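Local coordinates for protein gingipain R (Porphyromonas gingivalis, PDB 1CVR) that cleaves proteins on the carboxyl side of arginine residues, as a cysteine proteinase with a caspase-like catalytic fold and an immunoglobulin-like C-terminal domain, at residues E39-A43 against E44-S48; V371-Y375 against N376-A380; A392-D396 against G397-I401. One frame throughout, in Å; residues are numbered along the deposited sequence.

Interaction 1: E39-A43 against E44-S48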
ATOM      1  N   GLU A  39      -2.294   5.935  15.483  1.00 18.95           N
ATOM      2  CA  GLU A  39      -1.616   5.987  16.772  1.00 21.06           C
ATOM      3  C   GLU A  39      -0.246   5.347  16.615  1.00 21.29           C
ATOM      4  O   GLU A  39      -0.025   4.553  15.708  1.00 18.61           O
ATOM      5  CB  GLU A  39      -2.398   5.179  17.812  1.00 25.62           C
ATOM      6  CG  GLU A  39      -3.864   5.529  17.886  1.00 34.73           C
ATOM      7  CD  GLU A  39      -4.605   4.696  18.914  1.00 36.91           C
ATOM      8  OE1 GLU A  39      -4.565   3.452  18.816  1.00 37.39           O
ATOM      9  OE2 GLU A  39      -5.230   5.291  19.817  1.00 42.80           O
ATOM     10  N   VAL A  40       0.657   5.662  17.533  1.00 20.01           N
ATOM     11  CA  VAL A  40       2.004   5.115  17.495  1.00 20.47           C
ATOM     12  C   VAL A  40       2.296   4.252  18.715  1.00 19.82           C
ATOM     13  O   VAL A  40       1.888   4.588  19.834  1.00 19.36           O
ATOM     14  CB  VAL A  40       3.061   6.246  17.482  1.00 21.39           C
ATOM     15  CG1 VAL A  40       4.457   5.661  17.559  1.00 22.87           C
ATOM     16  CG2 VAL A  40       2.910   7.096  16.234  1.00 24.50           C
ATOM     17  N   LYS A  41       2.985   3.136  18.501  1.00 18.26           N
ATOM     18  CA  LYS A  41       3.407   2.287  19.617  1.00 19.59           C
ATOM     19  C   LYS A  41       4.882   1.969  19.408  1.00 19.50           C
ATOM     20  O   LYS A  41       5.268   1.477  18.347  1.00 19.45           O
ATOM     21  CB  LYS A  41       2.636   0.969  19.674  1.00 20.57           C
ATOM     22  CG  LYS A  41       3.005   0.121  20.906  1.00 21.97           C
ATOM     23  CD  LYS A  41       2.650   0.892  22.184  1.00 27.35           C
ATOM     24  CE  LYS A  41       2.906   0.111  23.461  1.00 30.66           C
ATOM     25  NZ  LYS A  41       1.939  -1.002  23.629  1.00 37.96           N
ATOM     26  N   VAL A  42       5.706   2.271  20.404  1.00 18.51           N
ATOM     27  CA  VAL A  42       7.129   1.985  20.322  1.00 19.80           C
ATOM     28  C   VAL A  42       7.298   0.491  20.603  1.00 18.78           C
ATOM     29  O   VAL A  42       6.855  -0.003  21.634  1.00 19.61           O
ATOM     30  CB  VAL A  42       7.906   2.816  21.354  1.00 20.09           C
ATOM     31  CG1 VAL A  42       9.370   2.458  21.314  1.00 21.63           C
ATOM     32  CG2 VAL A  42       7.724   4.305  21.055  1.00 23.87           C
ATOM     33  N   ALA A  43       7.927  -0.218  19.672  1.00 18.44           N
ATOM     34  CA  ALA A  43       8.118  -1.657  19.787  1.00 18.28           C
ATOM     35  C   ALA A  43       8.738  -2.113  21.112  1.00 19.10           C
ATOM     36  O   ALA A  43       8.262  -3.077  21.726  1.00 16.36           O
ATOM     37  CB  ALA A  43       8.963  -2.153  18.610  1.00 19.29           C
ATOM     38  N   GLU A  44       9.804  -1.439  21.541  1.00 19.46           N
ATOM     39  CA  GLU A  44      10.454  -1.796  22.794  1.00 21.00           C
ATOM     40  C   GLU A  44       9.541  -1.574  23.992  1.00 22.92           C
ATOM     41  O   GLU A  44       9.800  -2.088  25.080  1.00 22.48           O
ATOM     42  CB  GLU A  44      11.775  -1.030  22.968  1.00 21.89           C
ATOM     43  CG  GLU A  44      12.874  -1.503  22.031  1.00 20.50           C
ATOM     44  CD  GLU A  44      12.843  -0.869  20.649  1.00 23.22           C
ATOM     45  OE1 GLU A  44      11.813  -0.284  20.259  1.00 23.53           O
ATOM     46  OE2 GLU A  44      13.865  -0.974  19.938  1.00 23.78           O
ATOM     47  N   ASP A  45       8.467  -0.812  23.806  1.00 23.79           N
ATOM     48  CA  ASP A  45       7.529  -0.607  24.909  1.00 25.24           C
ATOM     49  C   ASP A  45       6.606  -1.810  25.024  1.00 25.00           C
ATOM     50  O   ASP A  45       5.948  -1.996  26.047  1.00 26.75           O
ATOM     51  CB  ASP A  45       6.678   0.662  24.732  1.00 24.55           C
ATOM     52  CG  ASP A  45       7.445   1.929  25.049  1.00 26.33           C
ATOM     53  OD1 ASP A  45       8.514   1.841  25.692  1.00 27.57           O
ATOM     54  OD2 ASP A  45       6.967   3.024  24.686  1.00 26.96           O
ATOM     55  N   ILE A  46       6.546  -2.620  23.968  1.00 23.99           N
ATOM     56  CA  ILE A  46       5.707  -3.813  23.981  1.00 24.13           C
ATOM     57  C   ILE A  46       6.487  -4.894  24.710  1.00 24.48           C
ATOM     58  O   ILE A  46       5.945  -5.618  25.539  1.00 26.06           O
ATOM     59  CB  ILE A  46       5.383  -4.302  22.560  1.00 23.94           C
ATOM     60  CG1 ILE A  46       4.636  -3.214  21.796  1.00 24.13           C
ATOM     61  CG2 ILE A  46       4.509  -5.535  22.630  1.00 22.39           C
ATOM     62  CD1 ILE A  46       4.421  -3.535  20.341  1.00 25.76           C
ATOM     63  N   ALA A  47       7.773  -4.982  24.402  1.00 24.22           N
ATOM     64  CA  ALA A  47       8.651  -5.950  25.047  1.00 25.53           C
ATOM     65  C   ALA A  47      10.076  -5.705  24.589  1.00 26.45           C
ATOM     66  O   ALA A  47      10.321  -5.290  23.443  1.00 24.20           O
ATOM     67  CB  ALA A  47       8.234  -7.365  24.704  1.00 25.31           C
ATOM     68  N   SER A  48      11.019  -5.946  25.492  1.00 26.04           N
ATOM     69  CA  SER A  48      12.417  -5.758  25.156  1.00 27.06           C
ATOM     70  C   SER A  48      13.200  -6.946  25.729  1.00 25.30           C
ATOM     71  O   SER A  48      13.148  -7.212  26.923  1.00 24.82           O
ATOM     72  CB  SER A  48      12.912  -4.430  25.736  1.00 27.75           C
ATOM     73  OG  SER A  48      14.193  -4.106  25.227  1.00 30.81           O
TER
HETATM   74  O   HOH W   1       4.858   3.422  22.895  1.00 25.83           O
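Lys41 and Ile46 meet because their torsions turn them together: Lys41 puts CG anti to its own N (chi1 -176°) and then turns at chi2 (62°), while Ile46 sets CG1 anti to its carbonyl carbon (chi1 -60°). Lys41 CG thereby comes 3.8 Å from Ile46 CG1. The lysine chain runs on past the first turn of the helix, with its CE 4.0 Å from Asp45 CB, and bends again at chi4.

The backbone changes here from strand 37-42, an outermost strand of the parallel sheet, to the short, weakly bonded helix 43-46. Two bonds document the turn: Asp45 N donates to Val42 O at 2.8 Å, and Ile46 N to Ala43 O at 2.9 Å. A weak third bond runs from Ala47 N to Ala43 O.

The Asp45 carboxylate folds back over Val42, OD2 lying 3.5 Å from Val42 CB. A water accepts from Val42 N and donates to Asp45 OD2 at 2.8 Å, joining strand and helix. Glu44 OE1 accepts a hydrogen bond from the backbone N of Lys18, and Ile46 also packs on Ile15 and Phe58.

Lys41 NZ stays 6.5 Å from Asp45 OD2, so no salt bridge forms and any attraction is probably weak; the junction rests on backbone bonds, one water bridge and aliphatic contact.

Interaction 2: V371-Y375 against N376-A380; sequences VACDY and NGAIA
Tyr375 lies against Ala378 and the peptide after Asn376 in a type II beta turn, Tyr375 to Ala378, within the connection between strands 368-373 and 379-384 of the immunoglobulin-like C-terminal domain. These strands belong to different sheets, so the chain crosses here from one sheet to the other.

The tight part is the inner side of the bend. Ala378 CB points back toward the incoming strand and sits 3.9 Å from Tyr375 CD2 and 4.1 Å from Cys373 SG, touching a ring carbon on one side and the sulfur in a roughly perpendicular direction. Cys373 and Ala378 are both buried, and Val394 and Val417 add to the apolar surroundings. With CG anti to its backbone N (chi1 -179°), the Tyr375 ring is swung along the turn, where one face receives Asn376 O, 3.8 Å from CE2. The same tyrosine reaches Tyr420 and Lys422 in another loop.

The backbone closure is less firm: Ala378 N donates to Tyr375 O at 3.4 Å, a weak bond despite its 155° angle. Gly377 takes the third position of the turn with a positive phi of 110°, as fits a type II turn.

The outer side is looser. Asp374 and Asn376 are exposed, and Asn376 has CB pointing away overall from the incoming strand, yet their polar ends are not idle: Asp374 OD1 accepts from the N of Gln355, and Asn376 OD1 accepts from the N of Gly397. Back inside, Tyr375 N makes a weak hydrogen bond to the sulfur two residues earlier, 3.7 Å from Cys373 SG.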
ATOM      1  N   VAL A 371     -19.646  20.626   4.261  1.00 28.20           N
ATOM      2  CA  VAL A 371     -18.820  20.852   3.083  1.00 29.57           C
ATOM      3  C   VAL A 371     -19.541  20.332   1.847  1.00 28.85           C
ATOM      4  O   VAL A 371     -20.148  19.263   1.884  1.00 28.76           O
ATOM      5  CB  VAL A 371     -17.471  20.102   3.204  1.00 30.67           C
ATOM      6  CG1 VAL A 371     -16.622  20.349   1.984  1.00 31.58           C
ATOM      7  CG2 VAL A 371     -16.746  20.550   4.453  1.00 31.26           C
ATOM      8  N   ALA A 372     -19.493  21.097   0.762  1.00 28.80           N
ATOM      9  CA  ALA A 372     -20.130  20.683  -0.485  1.00 28.60           C
ATOM     10  C   ALA A 372     -19.034  20.145  -1.391  1.00 28.03           C
ATOM     11  O   ALA A 372     -17.982  20.760  -1.507  1.00 27.72           O
ATOM     12  CB  ALA A 372     -20.826  21.871  -1.149  1.00 26.79           C
ATOM     13  N   CYS A 373     -19.271  18.996  -2.019  1.00 28.74           N
ATOM     14  CA  CYS A 373     -18.271  18.408  -2.915  1.00 28.36           C
ATOM     15  C   CYS A 373     -18.957  17.708  -4.086  1.00 28.00           C
ATOM     16  O   CYS A 373     -19.872  16.912  -3.892  1.00 28.13           O
ATOM     17  CB  CYS A 373     -17.384  17.410  -2.151  1.00 28.11           C
ATOM     18  SG  CYS A 373     -15.983  16.749  -3.116  1.00 27.82           S
ATOM     19  N   ASP A 374     -18.510  17.996  -5.303  1.00 29.55           N
ATOM     20  CA  ASP A 374     -19.128  17.388  -6.479  1.00 31.17           C
ATOM     21  C   ASP A 374     -18.679  15.959  -6.765  1.00 31.86           C
ATOM     22  O   ASP A 374     -18.915  15.444  -7.857  1.00 33.28           O
ATOM     23  CB  ASP A 374     -18.897  18.276  -7.710  1.00 32.44           C
ATOM     24  CG  ASP A 374     -17.451  18.276  -8.182  1.00 34.48           C
ATOM     25  OD1 ASP A 374     -16.537  18.121  -7.345  1.00 32.33           O
ATOM     26  OD2 ASP A 374     -17.235  18.461  -9.401  1.00 35.83           O
ATOM     27  N   TYR A 375     -18.042  15.317  -5.787  1.00 30.72           N
ATOM     28  CA  TYR A 375     -17.595  13.929  -5.941  1.00 29.10           C
ATOM     29  C   TYR A 375     -18.035  13.099  -4.748  1.00 29.11           C
ATOM     30  O   TYR A 375     -17.427  13.181  -3.678  1.00 29.37           O
ATOM     31  CB  TYR A 375     -16.066  13.835  -6.036  1.00 30.32           C
ATOM     32  CG  TYR A 375     -15.580  12.407  -6.228  1.00 29.03           C
ATOM     33  CD1 TYR A 375     -15.918  11.690  -7.374  1.00 29.47           C
ATOM     34  CD2 TYR A 375     -14.814  11.765  -5.250  1.00 29.15           C
ATOM     35  CE1 TYR A 375     -15.510  10.363  -7.551  1.00 31.61           C
ATOM     36  CE2 TYR A 375     -14.400  10.437  -5.412  1.00 30.43           C
ATOM     37  CZ  TYR A 375     -14.753   9.743  -6.568  1.00 31.43           C
ATOM     38  OH  TYR A 375     -14.355   8.436  -6.749  1.00 31.88           O
ATOM     39  N   ASN A 376     -19.073  12.287  -4.917  1.00 27.96           N
ATOM     40  CA  ASN A 376     -19.542  11.465  -3.811  1.00 27.63           C
ATOM     41  C   ASN A 376     -18.542  10.364  -3.516  1.00 27.31           C
ATOM     42  O   ASN A 376     -18.043   9.713  -4.428  1.00 26.79           O
ATOM     43  CB  ASN A 376     -20.917  10.868  -4.125  1.00 28.96           C
ATOM     44  CG  ASN A 376     -21.986  11.935  -4.292  1.00 29.52           C
ATOM     45  OD1 ASN A 376     -22.051  12.883  -3.512  1.00 29.73           O
ATOM     46  ND2 ASN A 376     -22.841  11.776  -5.296  1.00 32.63           N
ATOM     47  N   GLY A 377     -18.238  10.170  -2.239  1.00 26.32           N
ATOM     48  CA  GLY A 377     -17.277   9.150  -1.860  1.00 25.25           C
ATOM     49  C   GLY A 377     -15.982   9.759  -1.350  1.00 23.87           C
ATOM     50  O   GLY A 377     -15.117   9.058  -0.812  1.00 22.20           O
ATOM     51  N   ALA A 378     -15.831  11.065  -1.543  1.00 21.84           N
ATOM     52  CA  ALA A 378     -14.636  11.756  -1.078  1.00 21.65           C
ATOM     53  C   ALA A 378     -14.639  11.742   0.445  1.00 22.07           C
ATOM     54  O   ALA A 378     -15.689  11.619   1.077  1.00 21.34           O
ATOM     55  CB  ALA A 378     -14.623  13.199  -1.580  1.00 20.79           C
ATOM     56  N   ILE A 379     -13.459  11.858   1.034  1.00 21.19           N
ATOM     57  CA  ILE A 379     -13.360  11.864   2.481  1.00 21.55           C
ATOM     58  C   ILE A 379     -12.934  13.270   2.852  1.00 20.47           C
ATOM     59  O   ILE A 379     -11.889  13.735   2.390  1.00 19.22           O
ATOM     60  CB  ILE A 379     -12.297  10.864   2.978  1.00 22.65           C
ATOM     61  CG1 ILE A 379     -12.586   9.492   2.403  1.00 23.96           C
ATOM     62  CG2 ILE A 379     -12.312  10.791   4.501  1.00 22.91           C
ATOM     63  CD1 ILE A 379     -13.901   8.932   2.853  1.00 30.96           C
ATOM     64  N   ALA A 380     -13.759  13.940   3.663  1.00 19.13           N
ATOM     65  CA  ALA A 380     -13.499  15.302   4.127  1.00 17.60           C
ATOM     66  C   ALA A 380     -13.115  15.269   5.605  1.00 17.91           C
ATOM     67  O   ALA A 380     -13.844  14.721   6.446  1.00 16.49           O
ATOM     68  CB  ALA A 380     -14.752  16.185   3.908  1.00 18.86           C
TER

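Interaction 3: A392-D396 against G397-I401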
ATOM      1  N   ALA A 392     -15.715  12.805   7.656  1.00 19.61           N
ATOM      2  CA  ALA A 392     -16.963  12.290   7.114  1.00 20.97           C
ATOM      3  C   ALA A 392     -16.796  12.027   5.629  1.00 20.73           C
ATOM      4  O   ALA A 392     -15.879  12.548   4.990  1.00 18.59           O
ATOM      5  CB  ALA A 392     -18.114  13.300   7.351  1.00 20.05           C
ATOM      6  N   ILE A 393     -17.698  11.210   5.101  1.00 21.29           N
ATOM      7  CA  ILE A 393     -17.699  10.825   3.702  1.00 22.58           C
ATOM      8  C   ILE A 393     -18.754  11.649   2.977  1.00 24.94           C
ATOM      9  O   ILE A 393     -19.844  11.881   3.512  1.00 25.64           O
ATOM     10  CB  ILE A 393     -18.013   9.307   3.589  1.00 23.85           C
ATOM     11  CG1 ILE A 393     -16.858   8.517   4.223  1.00 24.85           C
ATOM     12  CG2 ILE A 393     -18.281   8.912   2.139  1.00 22.17           C
ATOM     13  CD1 ILE A 393     -17.065   7.028   4.267  1.00 27.78           C
ATOM     14  N   VAL A 394     -18.423  12.111   1.775  1.00 24.67           N
ATOM     15  CA  VAL A 394     -19.354  12.905   0.987  1.00 26.93           C
ATOM     16  C   VAL A 394     -20.470  12.020   0.442  1.00 29.99           C
ATOM     17  O   VAL A 394     -20.213  10.972  -0.158  1.00 29.91           O
ATOM     18  CB  VAL A 394     -18.642  13.605  -0.213  1.00 27.23           C
ATOM     19  CG1 VAL A 394     -19.671  14.258  -1.125  1.00 26.96           C
ATOM     20  CG2 VAL A 394     -17.670  14.667   0.293  1.00 24.43           C
ATOM     21  N   LYS A 395     -21.711  12.448   0.660  1.00 31.57           N
ATOM     22  CA  LYS A 395     -22.886  11.721   0.185  1.00 32.19           C
ATOM     23  C   LYS A 395     -23.864  12.763  -0.318  1.00 32.75           C
ATOM     24  O   LYS A 395     -24.006  13.815   0.297  1.00 31.16           O
ATOM     25  CB  LYS A 395     -23.520  10.930   1.329  1.00 34.75           C
ATOM     26  CG  LYS A 395     -22.582   9.906   1.947  1.00 37.98           C
ATOM     27  CD  LYS A 395     -23.220   9.202   3.135  1.00 40.63           C
ATOM     28  CE  LYS A 395     -22.233   8.252   3.815  1.00 42.20           C
ATOM     29  NZ  LYS A 395     -21.729   7.218   2.868  1.00 42.53           N
ATOM     30  N   ASP A 396     -24.528  12.483  -1.436  1.00 32.51           N
ATOM     31  CA  ASP A 396     -25.481  13.425  -2.001  1.00 33.98           C
ATOM     32  C   ASP A 396     -24.932  14.836  -2.123  1.00 33.38           C
ATOM     33  O   ASP A 396     -25.643  15.812  -1.868  1.00 32.73           O
ATOM     34  CB  ASP A 396     -26.763  13.465  -1.173  1.00 37.66           C
ATOM     35  CG  ASP A 396     -27.580  12.205  -1.313  1.00 41.79           C
ATOM     36  OD1 ASP A 396     -27.902  11.842  -2.467  1.00 42.11           O
ATOM     37  OD2 ASP A 396     -27.905  11.585  -0.276  1.00 46.01           O
ATOM     38  N   GLY A 397     -23.662  14.946  -2.498  1.00 31.00           N
ATOM     39  CA  GLY A 397     -23.068  16.254  -2.675  1.00 29.53           C
ATOM     40  C   GLY A 397     -22.551  16.944  -1.433  1.00 29.21           C
ATOM     41  O   GLY A 397     -22.057  18.071  -1.515  1.00 28.04           O
ATOM     42  N   LYS A 398     -22.639  16.298  -0.279  1.00 29.64           N
ATOM     43  CA  LYS A 398     -22.137  16.957   0.919  1.00 31.46           C
ATOM     44  C   LYS A 398     -21.644  16.062   2.049  1.00 29.32           C
ATOM     45  O   LYS A 398     -22.028  14.896   2.171  1.00 30.27           O
ATOM     46  CB  LYS A 398     -23.195  17.943   1.438  1.00 35.32           C
ATOM     47  CG  LYS A 398     -24.574  17.350   1.610  1.00 40.31           C
ATOM     48  CD  LYS A 398     -25.622  18.447   1.823  1.00 43.40           C
ATOM     49  CE  LYS A 398     -27.046  17.876   1.875  1.00 44.33           C
ATOM     50  NZ  LYS A 398     -28.100  18.941   2.012  1.00 44.72           N
ATOM     51  N   ALA A 399     -20.765  16.624   2.866  1.00 26.93           N
ATOM     52  CA  ALA A 399     -20.217  15.908   4.002  1.00 27.11           C
ATOM     53  C   ALA A 399     -20.580  16.688   5.248  1.00 26.54           C
ATOM     54  O   ALA A 399     -20.362  17.893   5.310  1.00 26.11           O
ATOM     55  CB  ALA A 399     -18.699  15.797   3.883  1.00 27.33           C
ATOM     56  N   ILE A 400     -21.157  16.006   6.231  1.00 26.79           N
ATOM     57  CA  ILE A 400     -21.514  16.665   7.476  1.00 25.52           C
ATOM     58  C   ILE A 400     -20.526  16.152   8.496  1.00 24.24           C
ATOM     59  O   ILE A 400     -20.663  15.050   8.999  1.00 24.14           O
ATOM     60  CB  ILE A 400     -22.945  16.320   7.938  1.00 27.15           C
ATOM     61  CG1 ILE A 400     -23.956  16.827   6.907  1.00 29.53           C
ATOM     62  CG2 ILE A 400     -23.202  16.899   9.318  1.00 24.85           C
ATOM     63  CD1 ILE A 400     -23.796  18.290   6.571  1.00 30.79           C
ATOM     64  N   ILE A 401     -19.520  16.962   8.784  1.00 23.93           N
ATOM     65  CA  ILE A 401     -18.484  16.580   9.730  1.00 23.79           C
ATOM     66  C   ILE A 401     -18.879  16.870  11.174  1.00 24.99           C
ATOM     67  O   ILE A 401     -19.153  18.016  11.521  1.00 26.06           O
ATOM     68  CB  ILE A 401     -17.178  17.351   9.436  1.00 22.84           C
ATOM     69  CG1 ILE A 401     -16.739  17.112   7.984  1.00 21.64           C
ATOM     70  CG2 ILE A 401     -16.103  16.933  10.426  1.00 23.96           C
ATOM     71  CD1 ILE A 401     -15.460  17.833   7.598  1.00 19.26           C
TER
HETATM   72  O   HOH W   2     -21.678  13.171   5.495  1.00 39.88           O
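Lys395 and Lys398 flank a tight two-residue type I' turn closed by a single antiparallel bridge, hairpin-like at its tip, and two backbone hydrogen bonds make them a hydrogen-bonded pair. Lys395 N donates to Lys398 O at 2.9 Å, and this bond is almost straight, 178° at the hydrogen; the return bond, Lys398 N to Lys395 O, has the same length and an angle of 164°. Between them the chain reverses, with Asp396 and Gly397 both at positive phi. A CA-H...O contact from Val394 to Lys398 O, 3.5 Å between CA and O, adds a second approach to that carbonyl.

Water takes over farther from the turn. One molecule donates to Ile393 O and accepts from Ile400 N, each 3.0 Å away, bridging a pair that makes no direct bond.

Apolar contacts fill the inner face. With CG2 anti to its carbonyl carbon, Val394 brings this branch to 3.9 Å from Ala399 CB. Ala392 CB lies 4.1 Å from Ile401 CG1 and comes closer still, 3.5 Å, to Ile400 O. The two lysine side chains, by contrast, leave their CA atoms away from the opposite segment and are exposed.

The chemistry thus separates: backbone polarity secures the turn and a single water spans Ile393 and Ile400, whereas aliphatic groups join the two arms, and Ala399 and Ile401 continue onto Ala380 and Leu382.

How the interactions relate
From the N terminus, interaction 1 comes first, closing a short strand-to-helix turn at the edge of the parallel sheet in the caspase-like part. Interactions 2 and 3 follow in the immunoglobulin-like domain, their nearest atoms about 16 and 17 Å from it. All three are in series; none nests in or crosses another. Interaction 2 closes the link between strands 368-373 and 379-384, and interaction 3 that between 387-393 and 398-402, so both pass from one sheet to the other. They touch each other: besides the bond between Asn376 and Gly397, Ala380 N lies 2.9 Å from Ala392 O, a probable hydrogen bond, tying the two connections side by side.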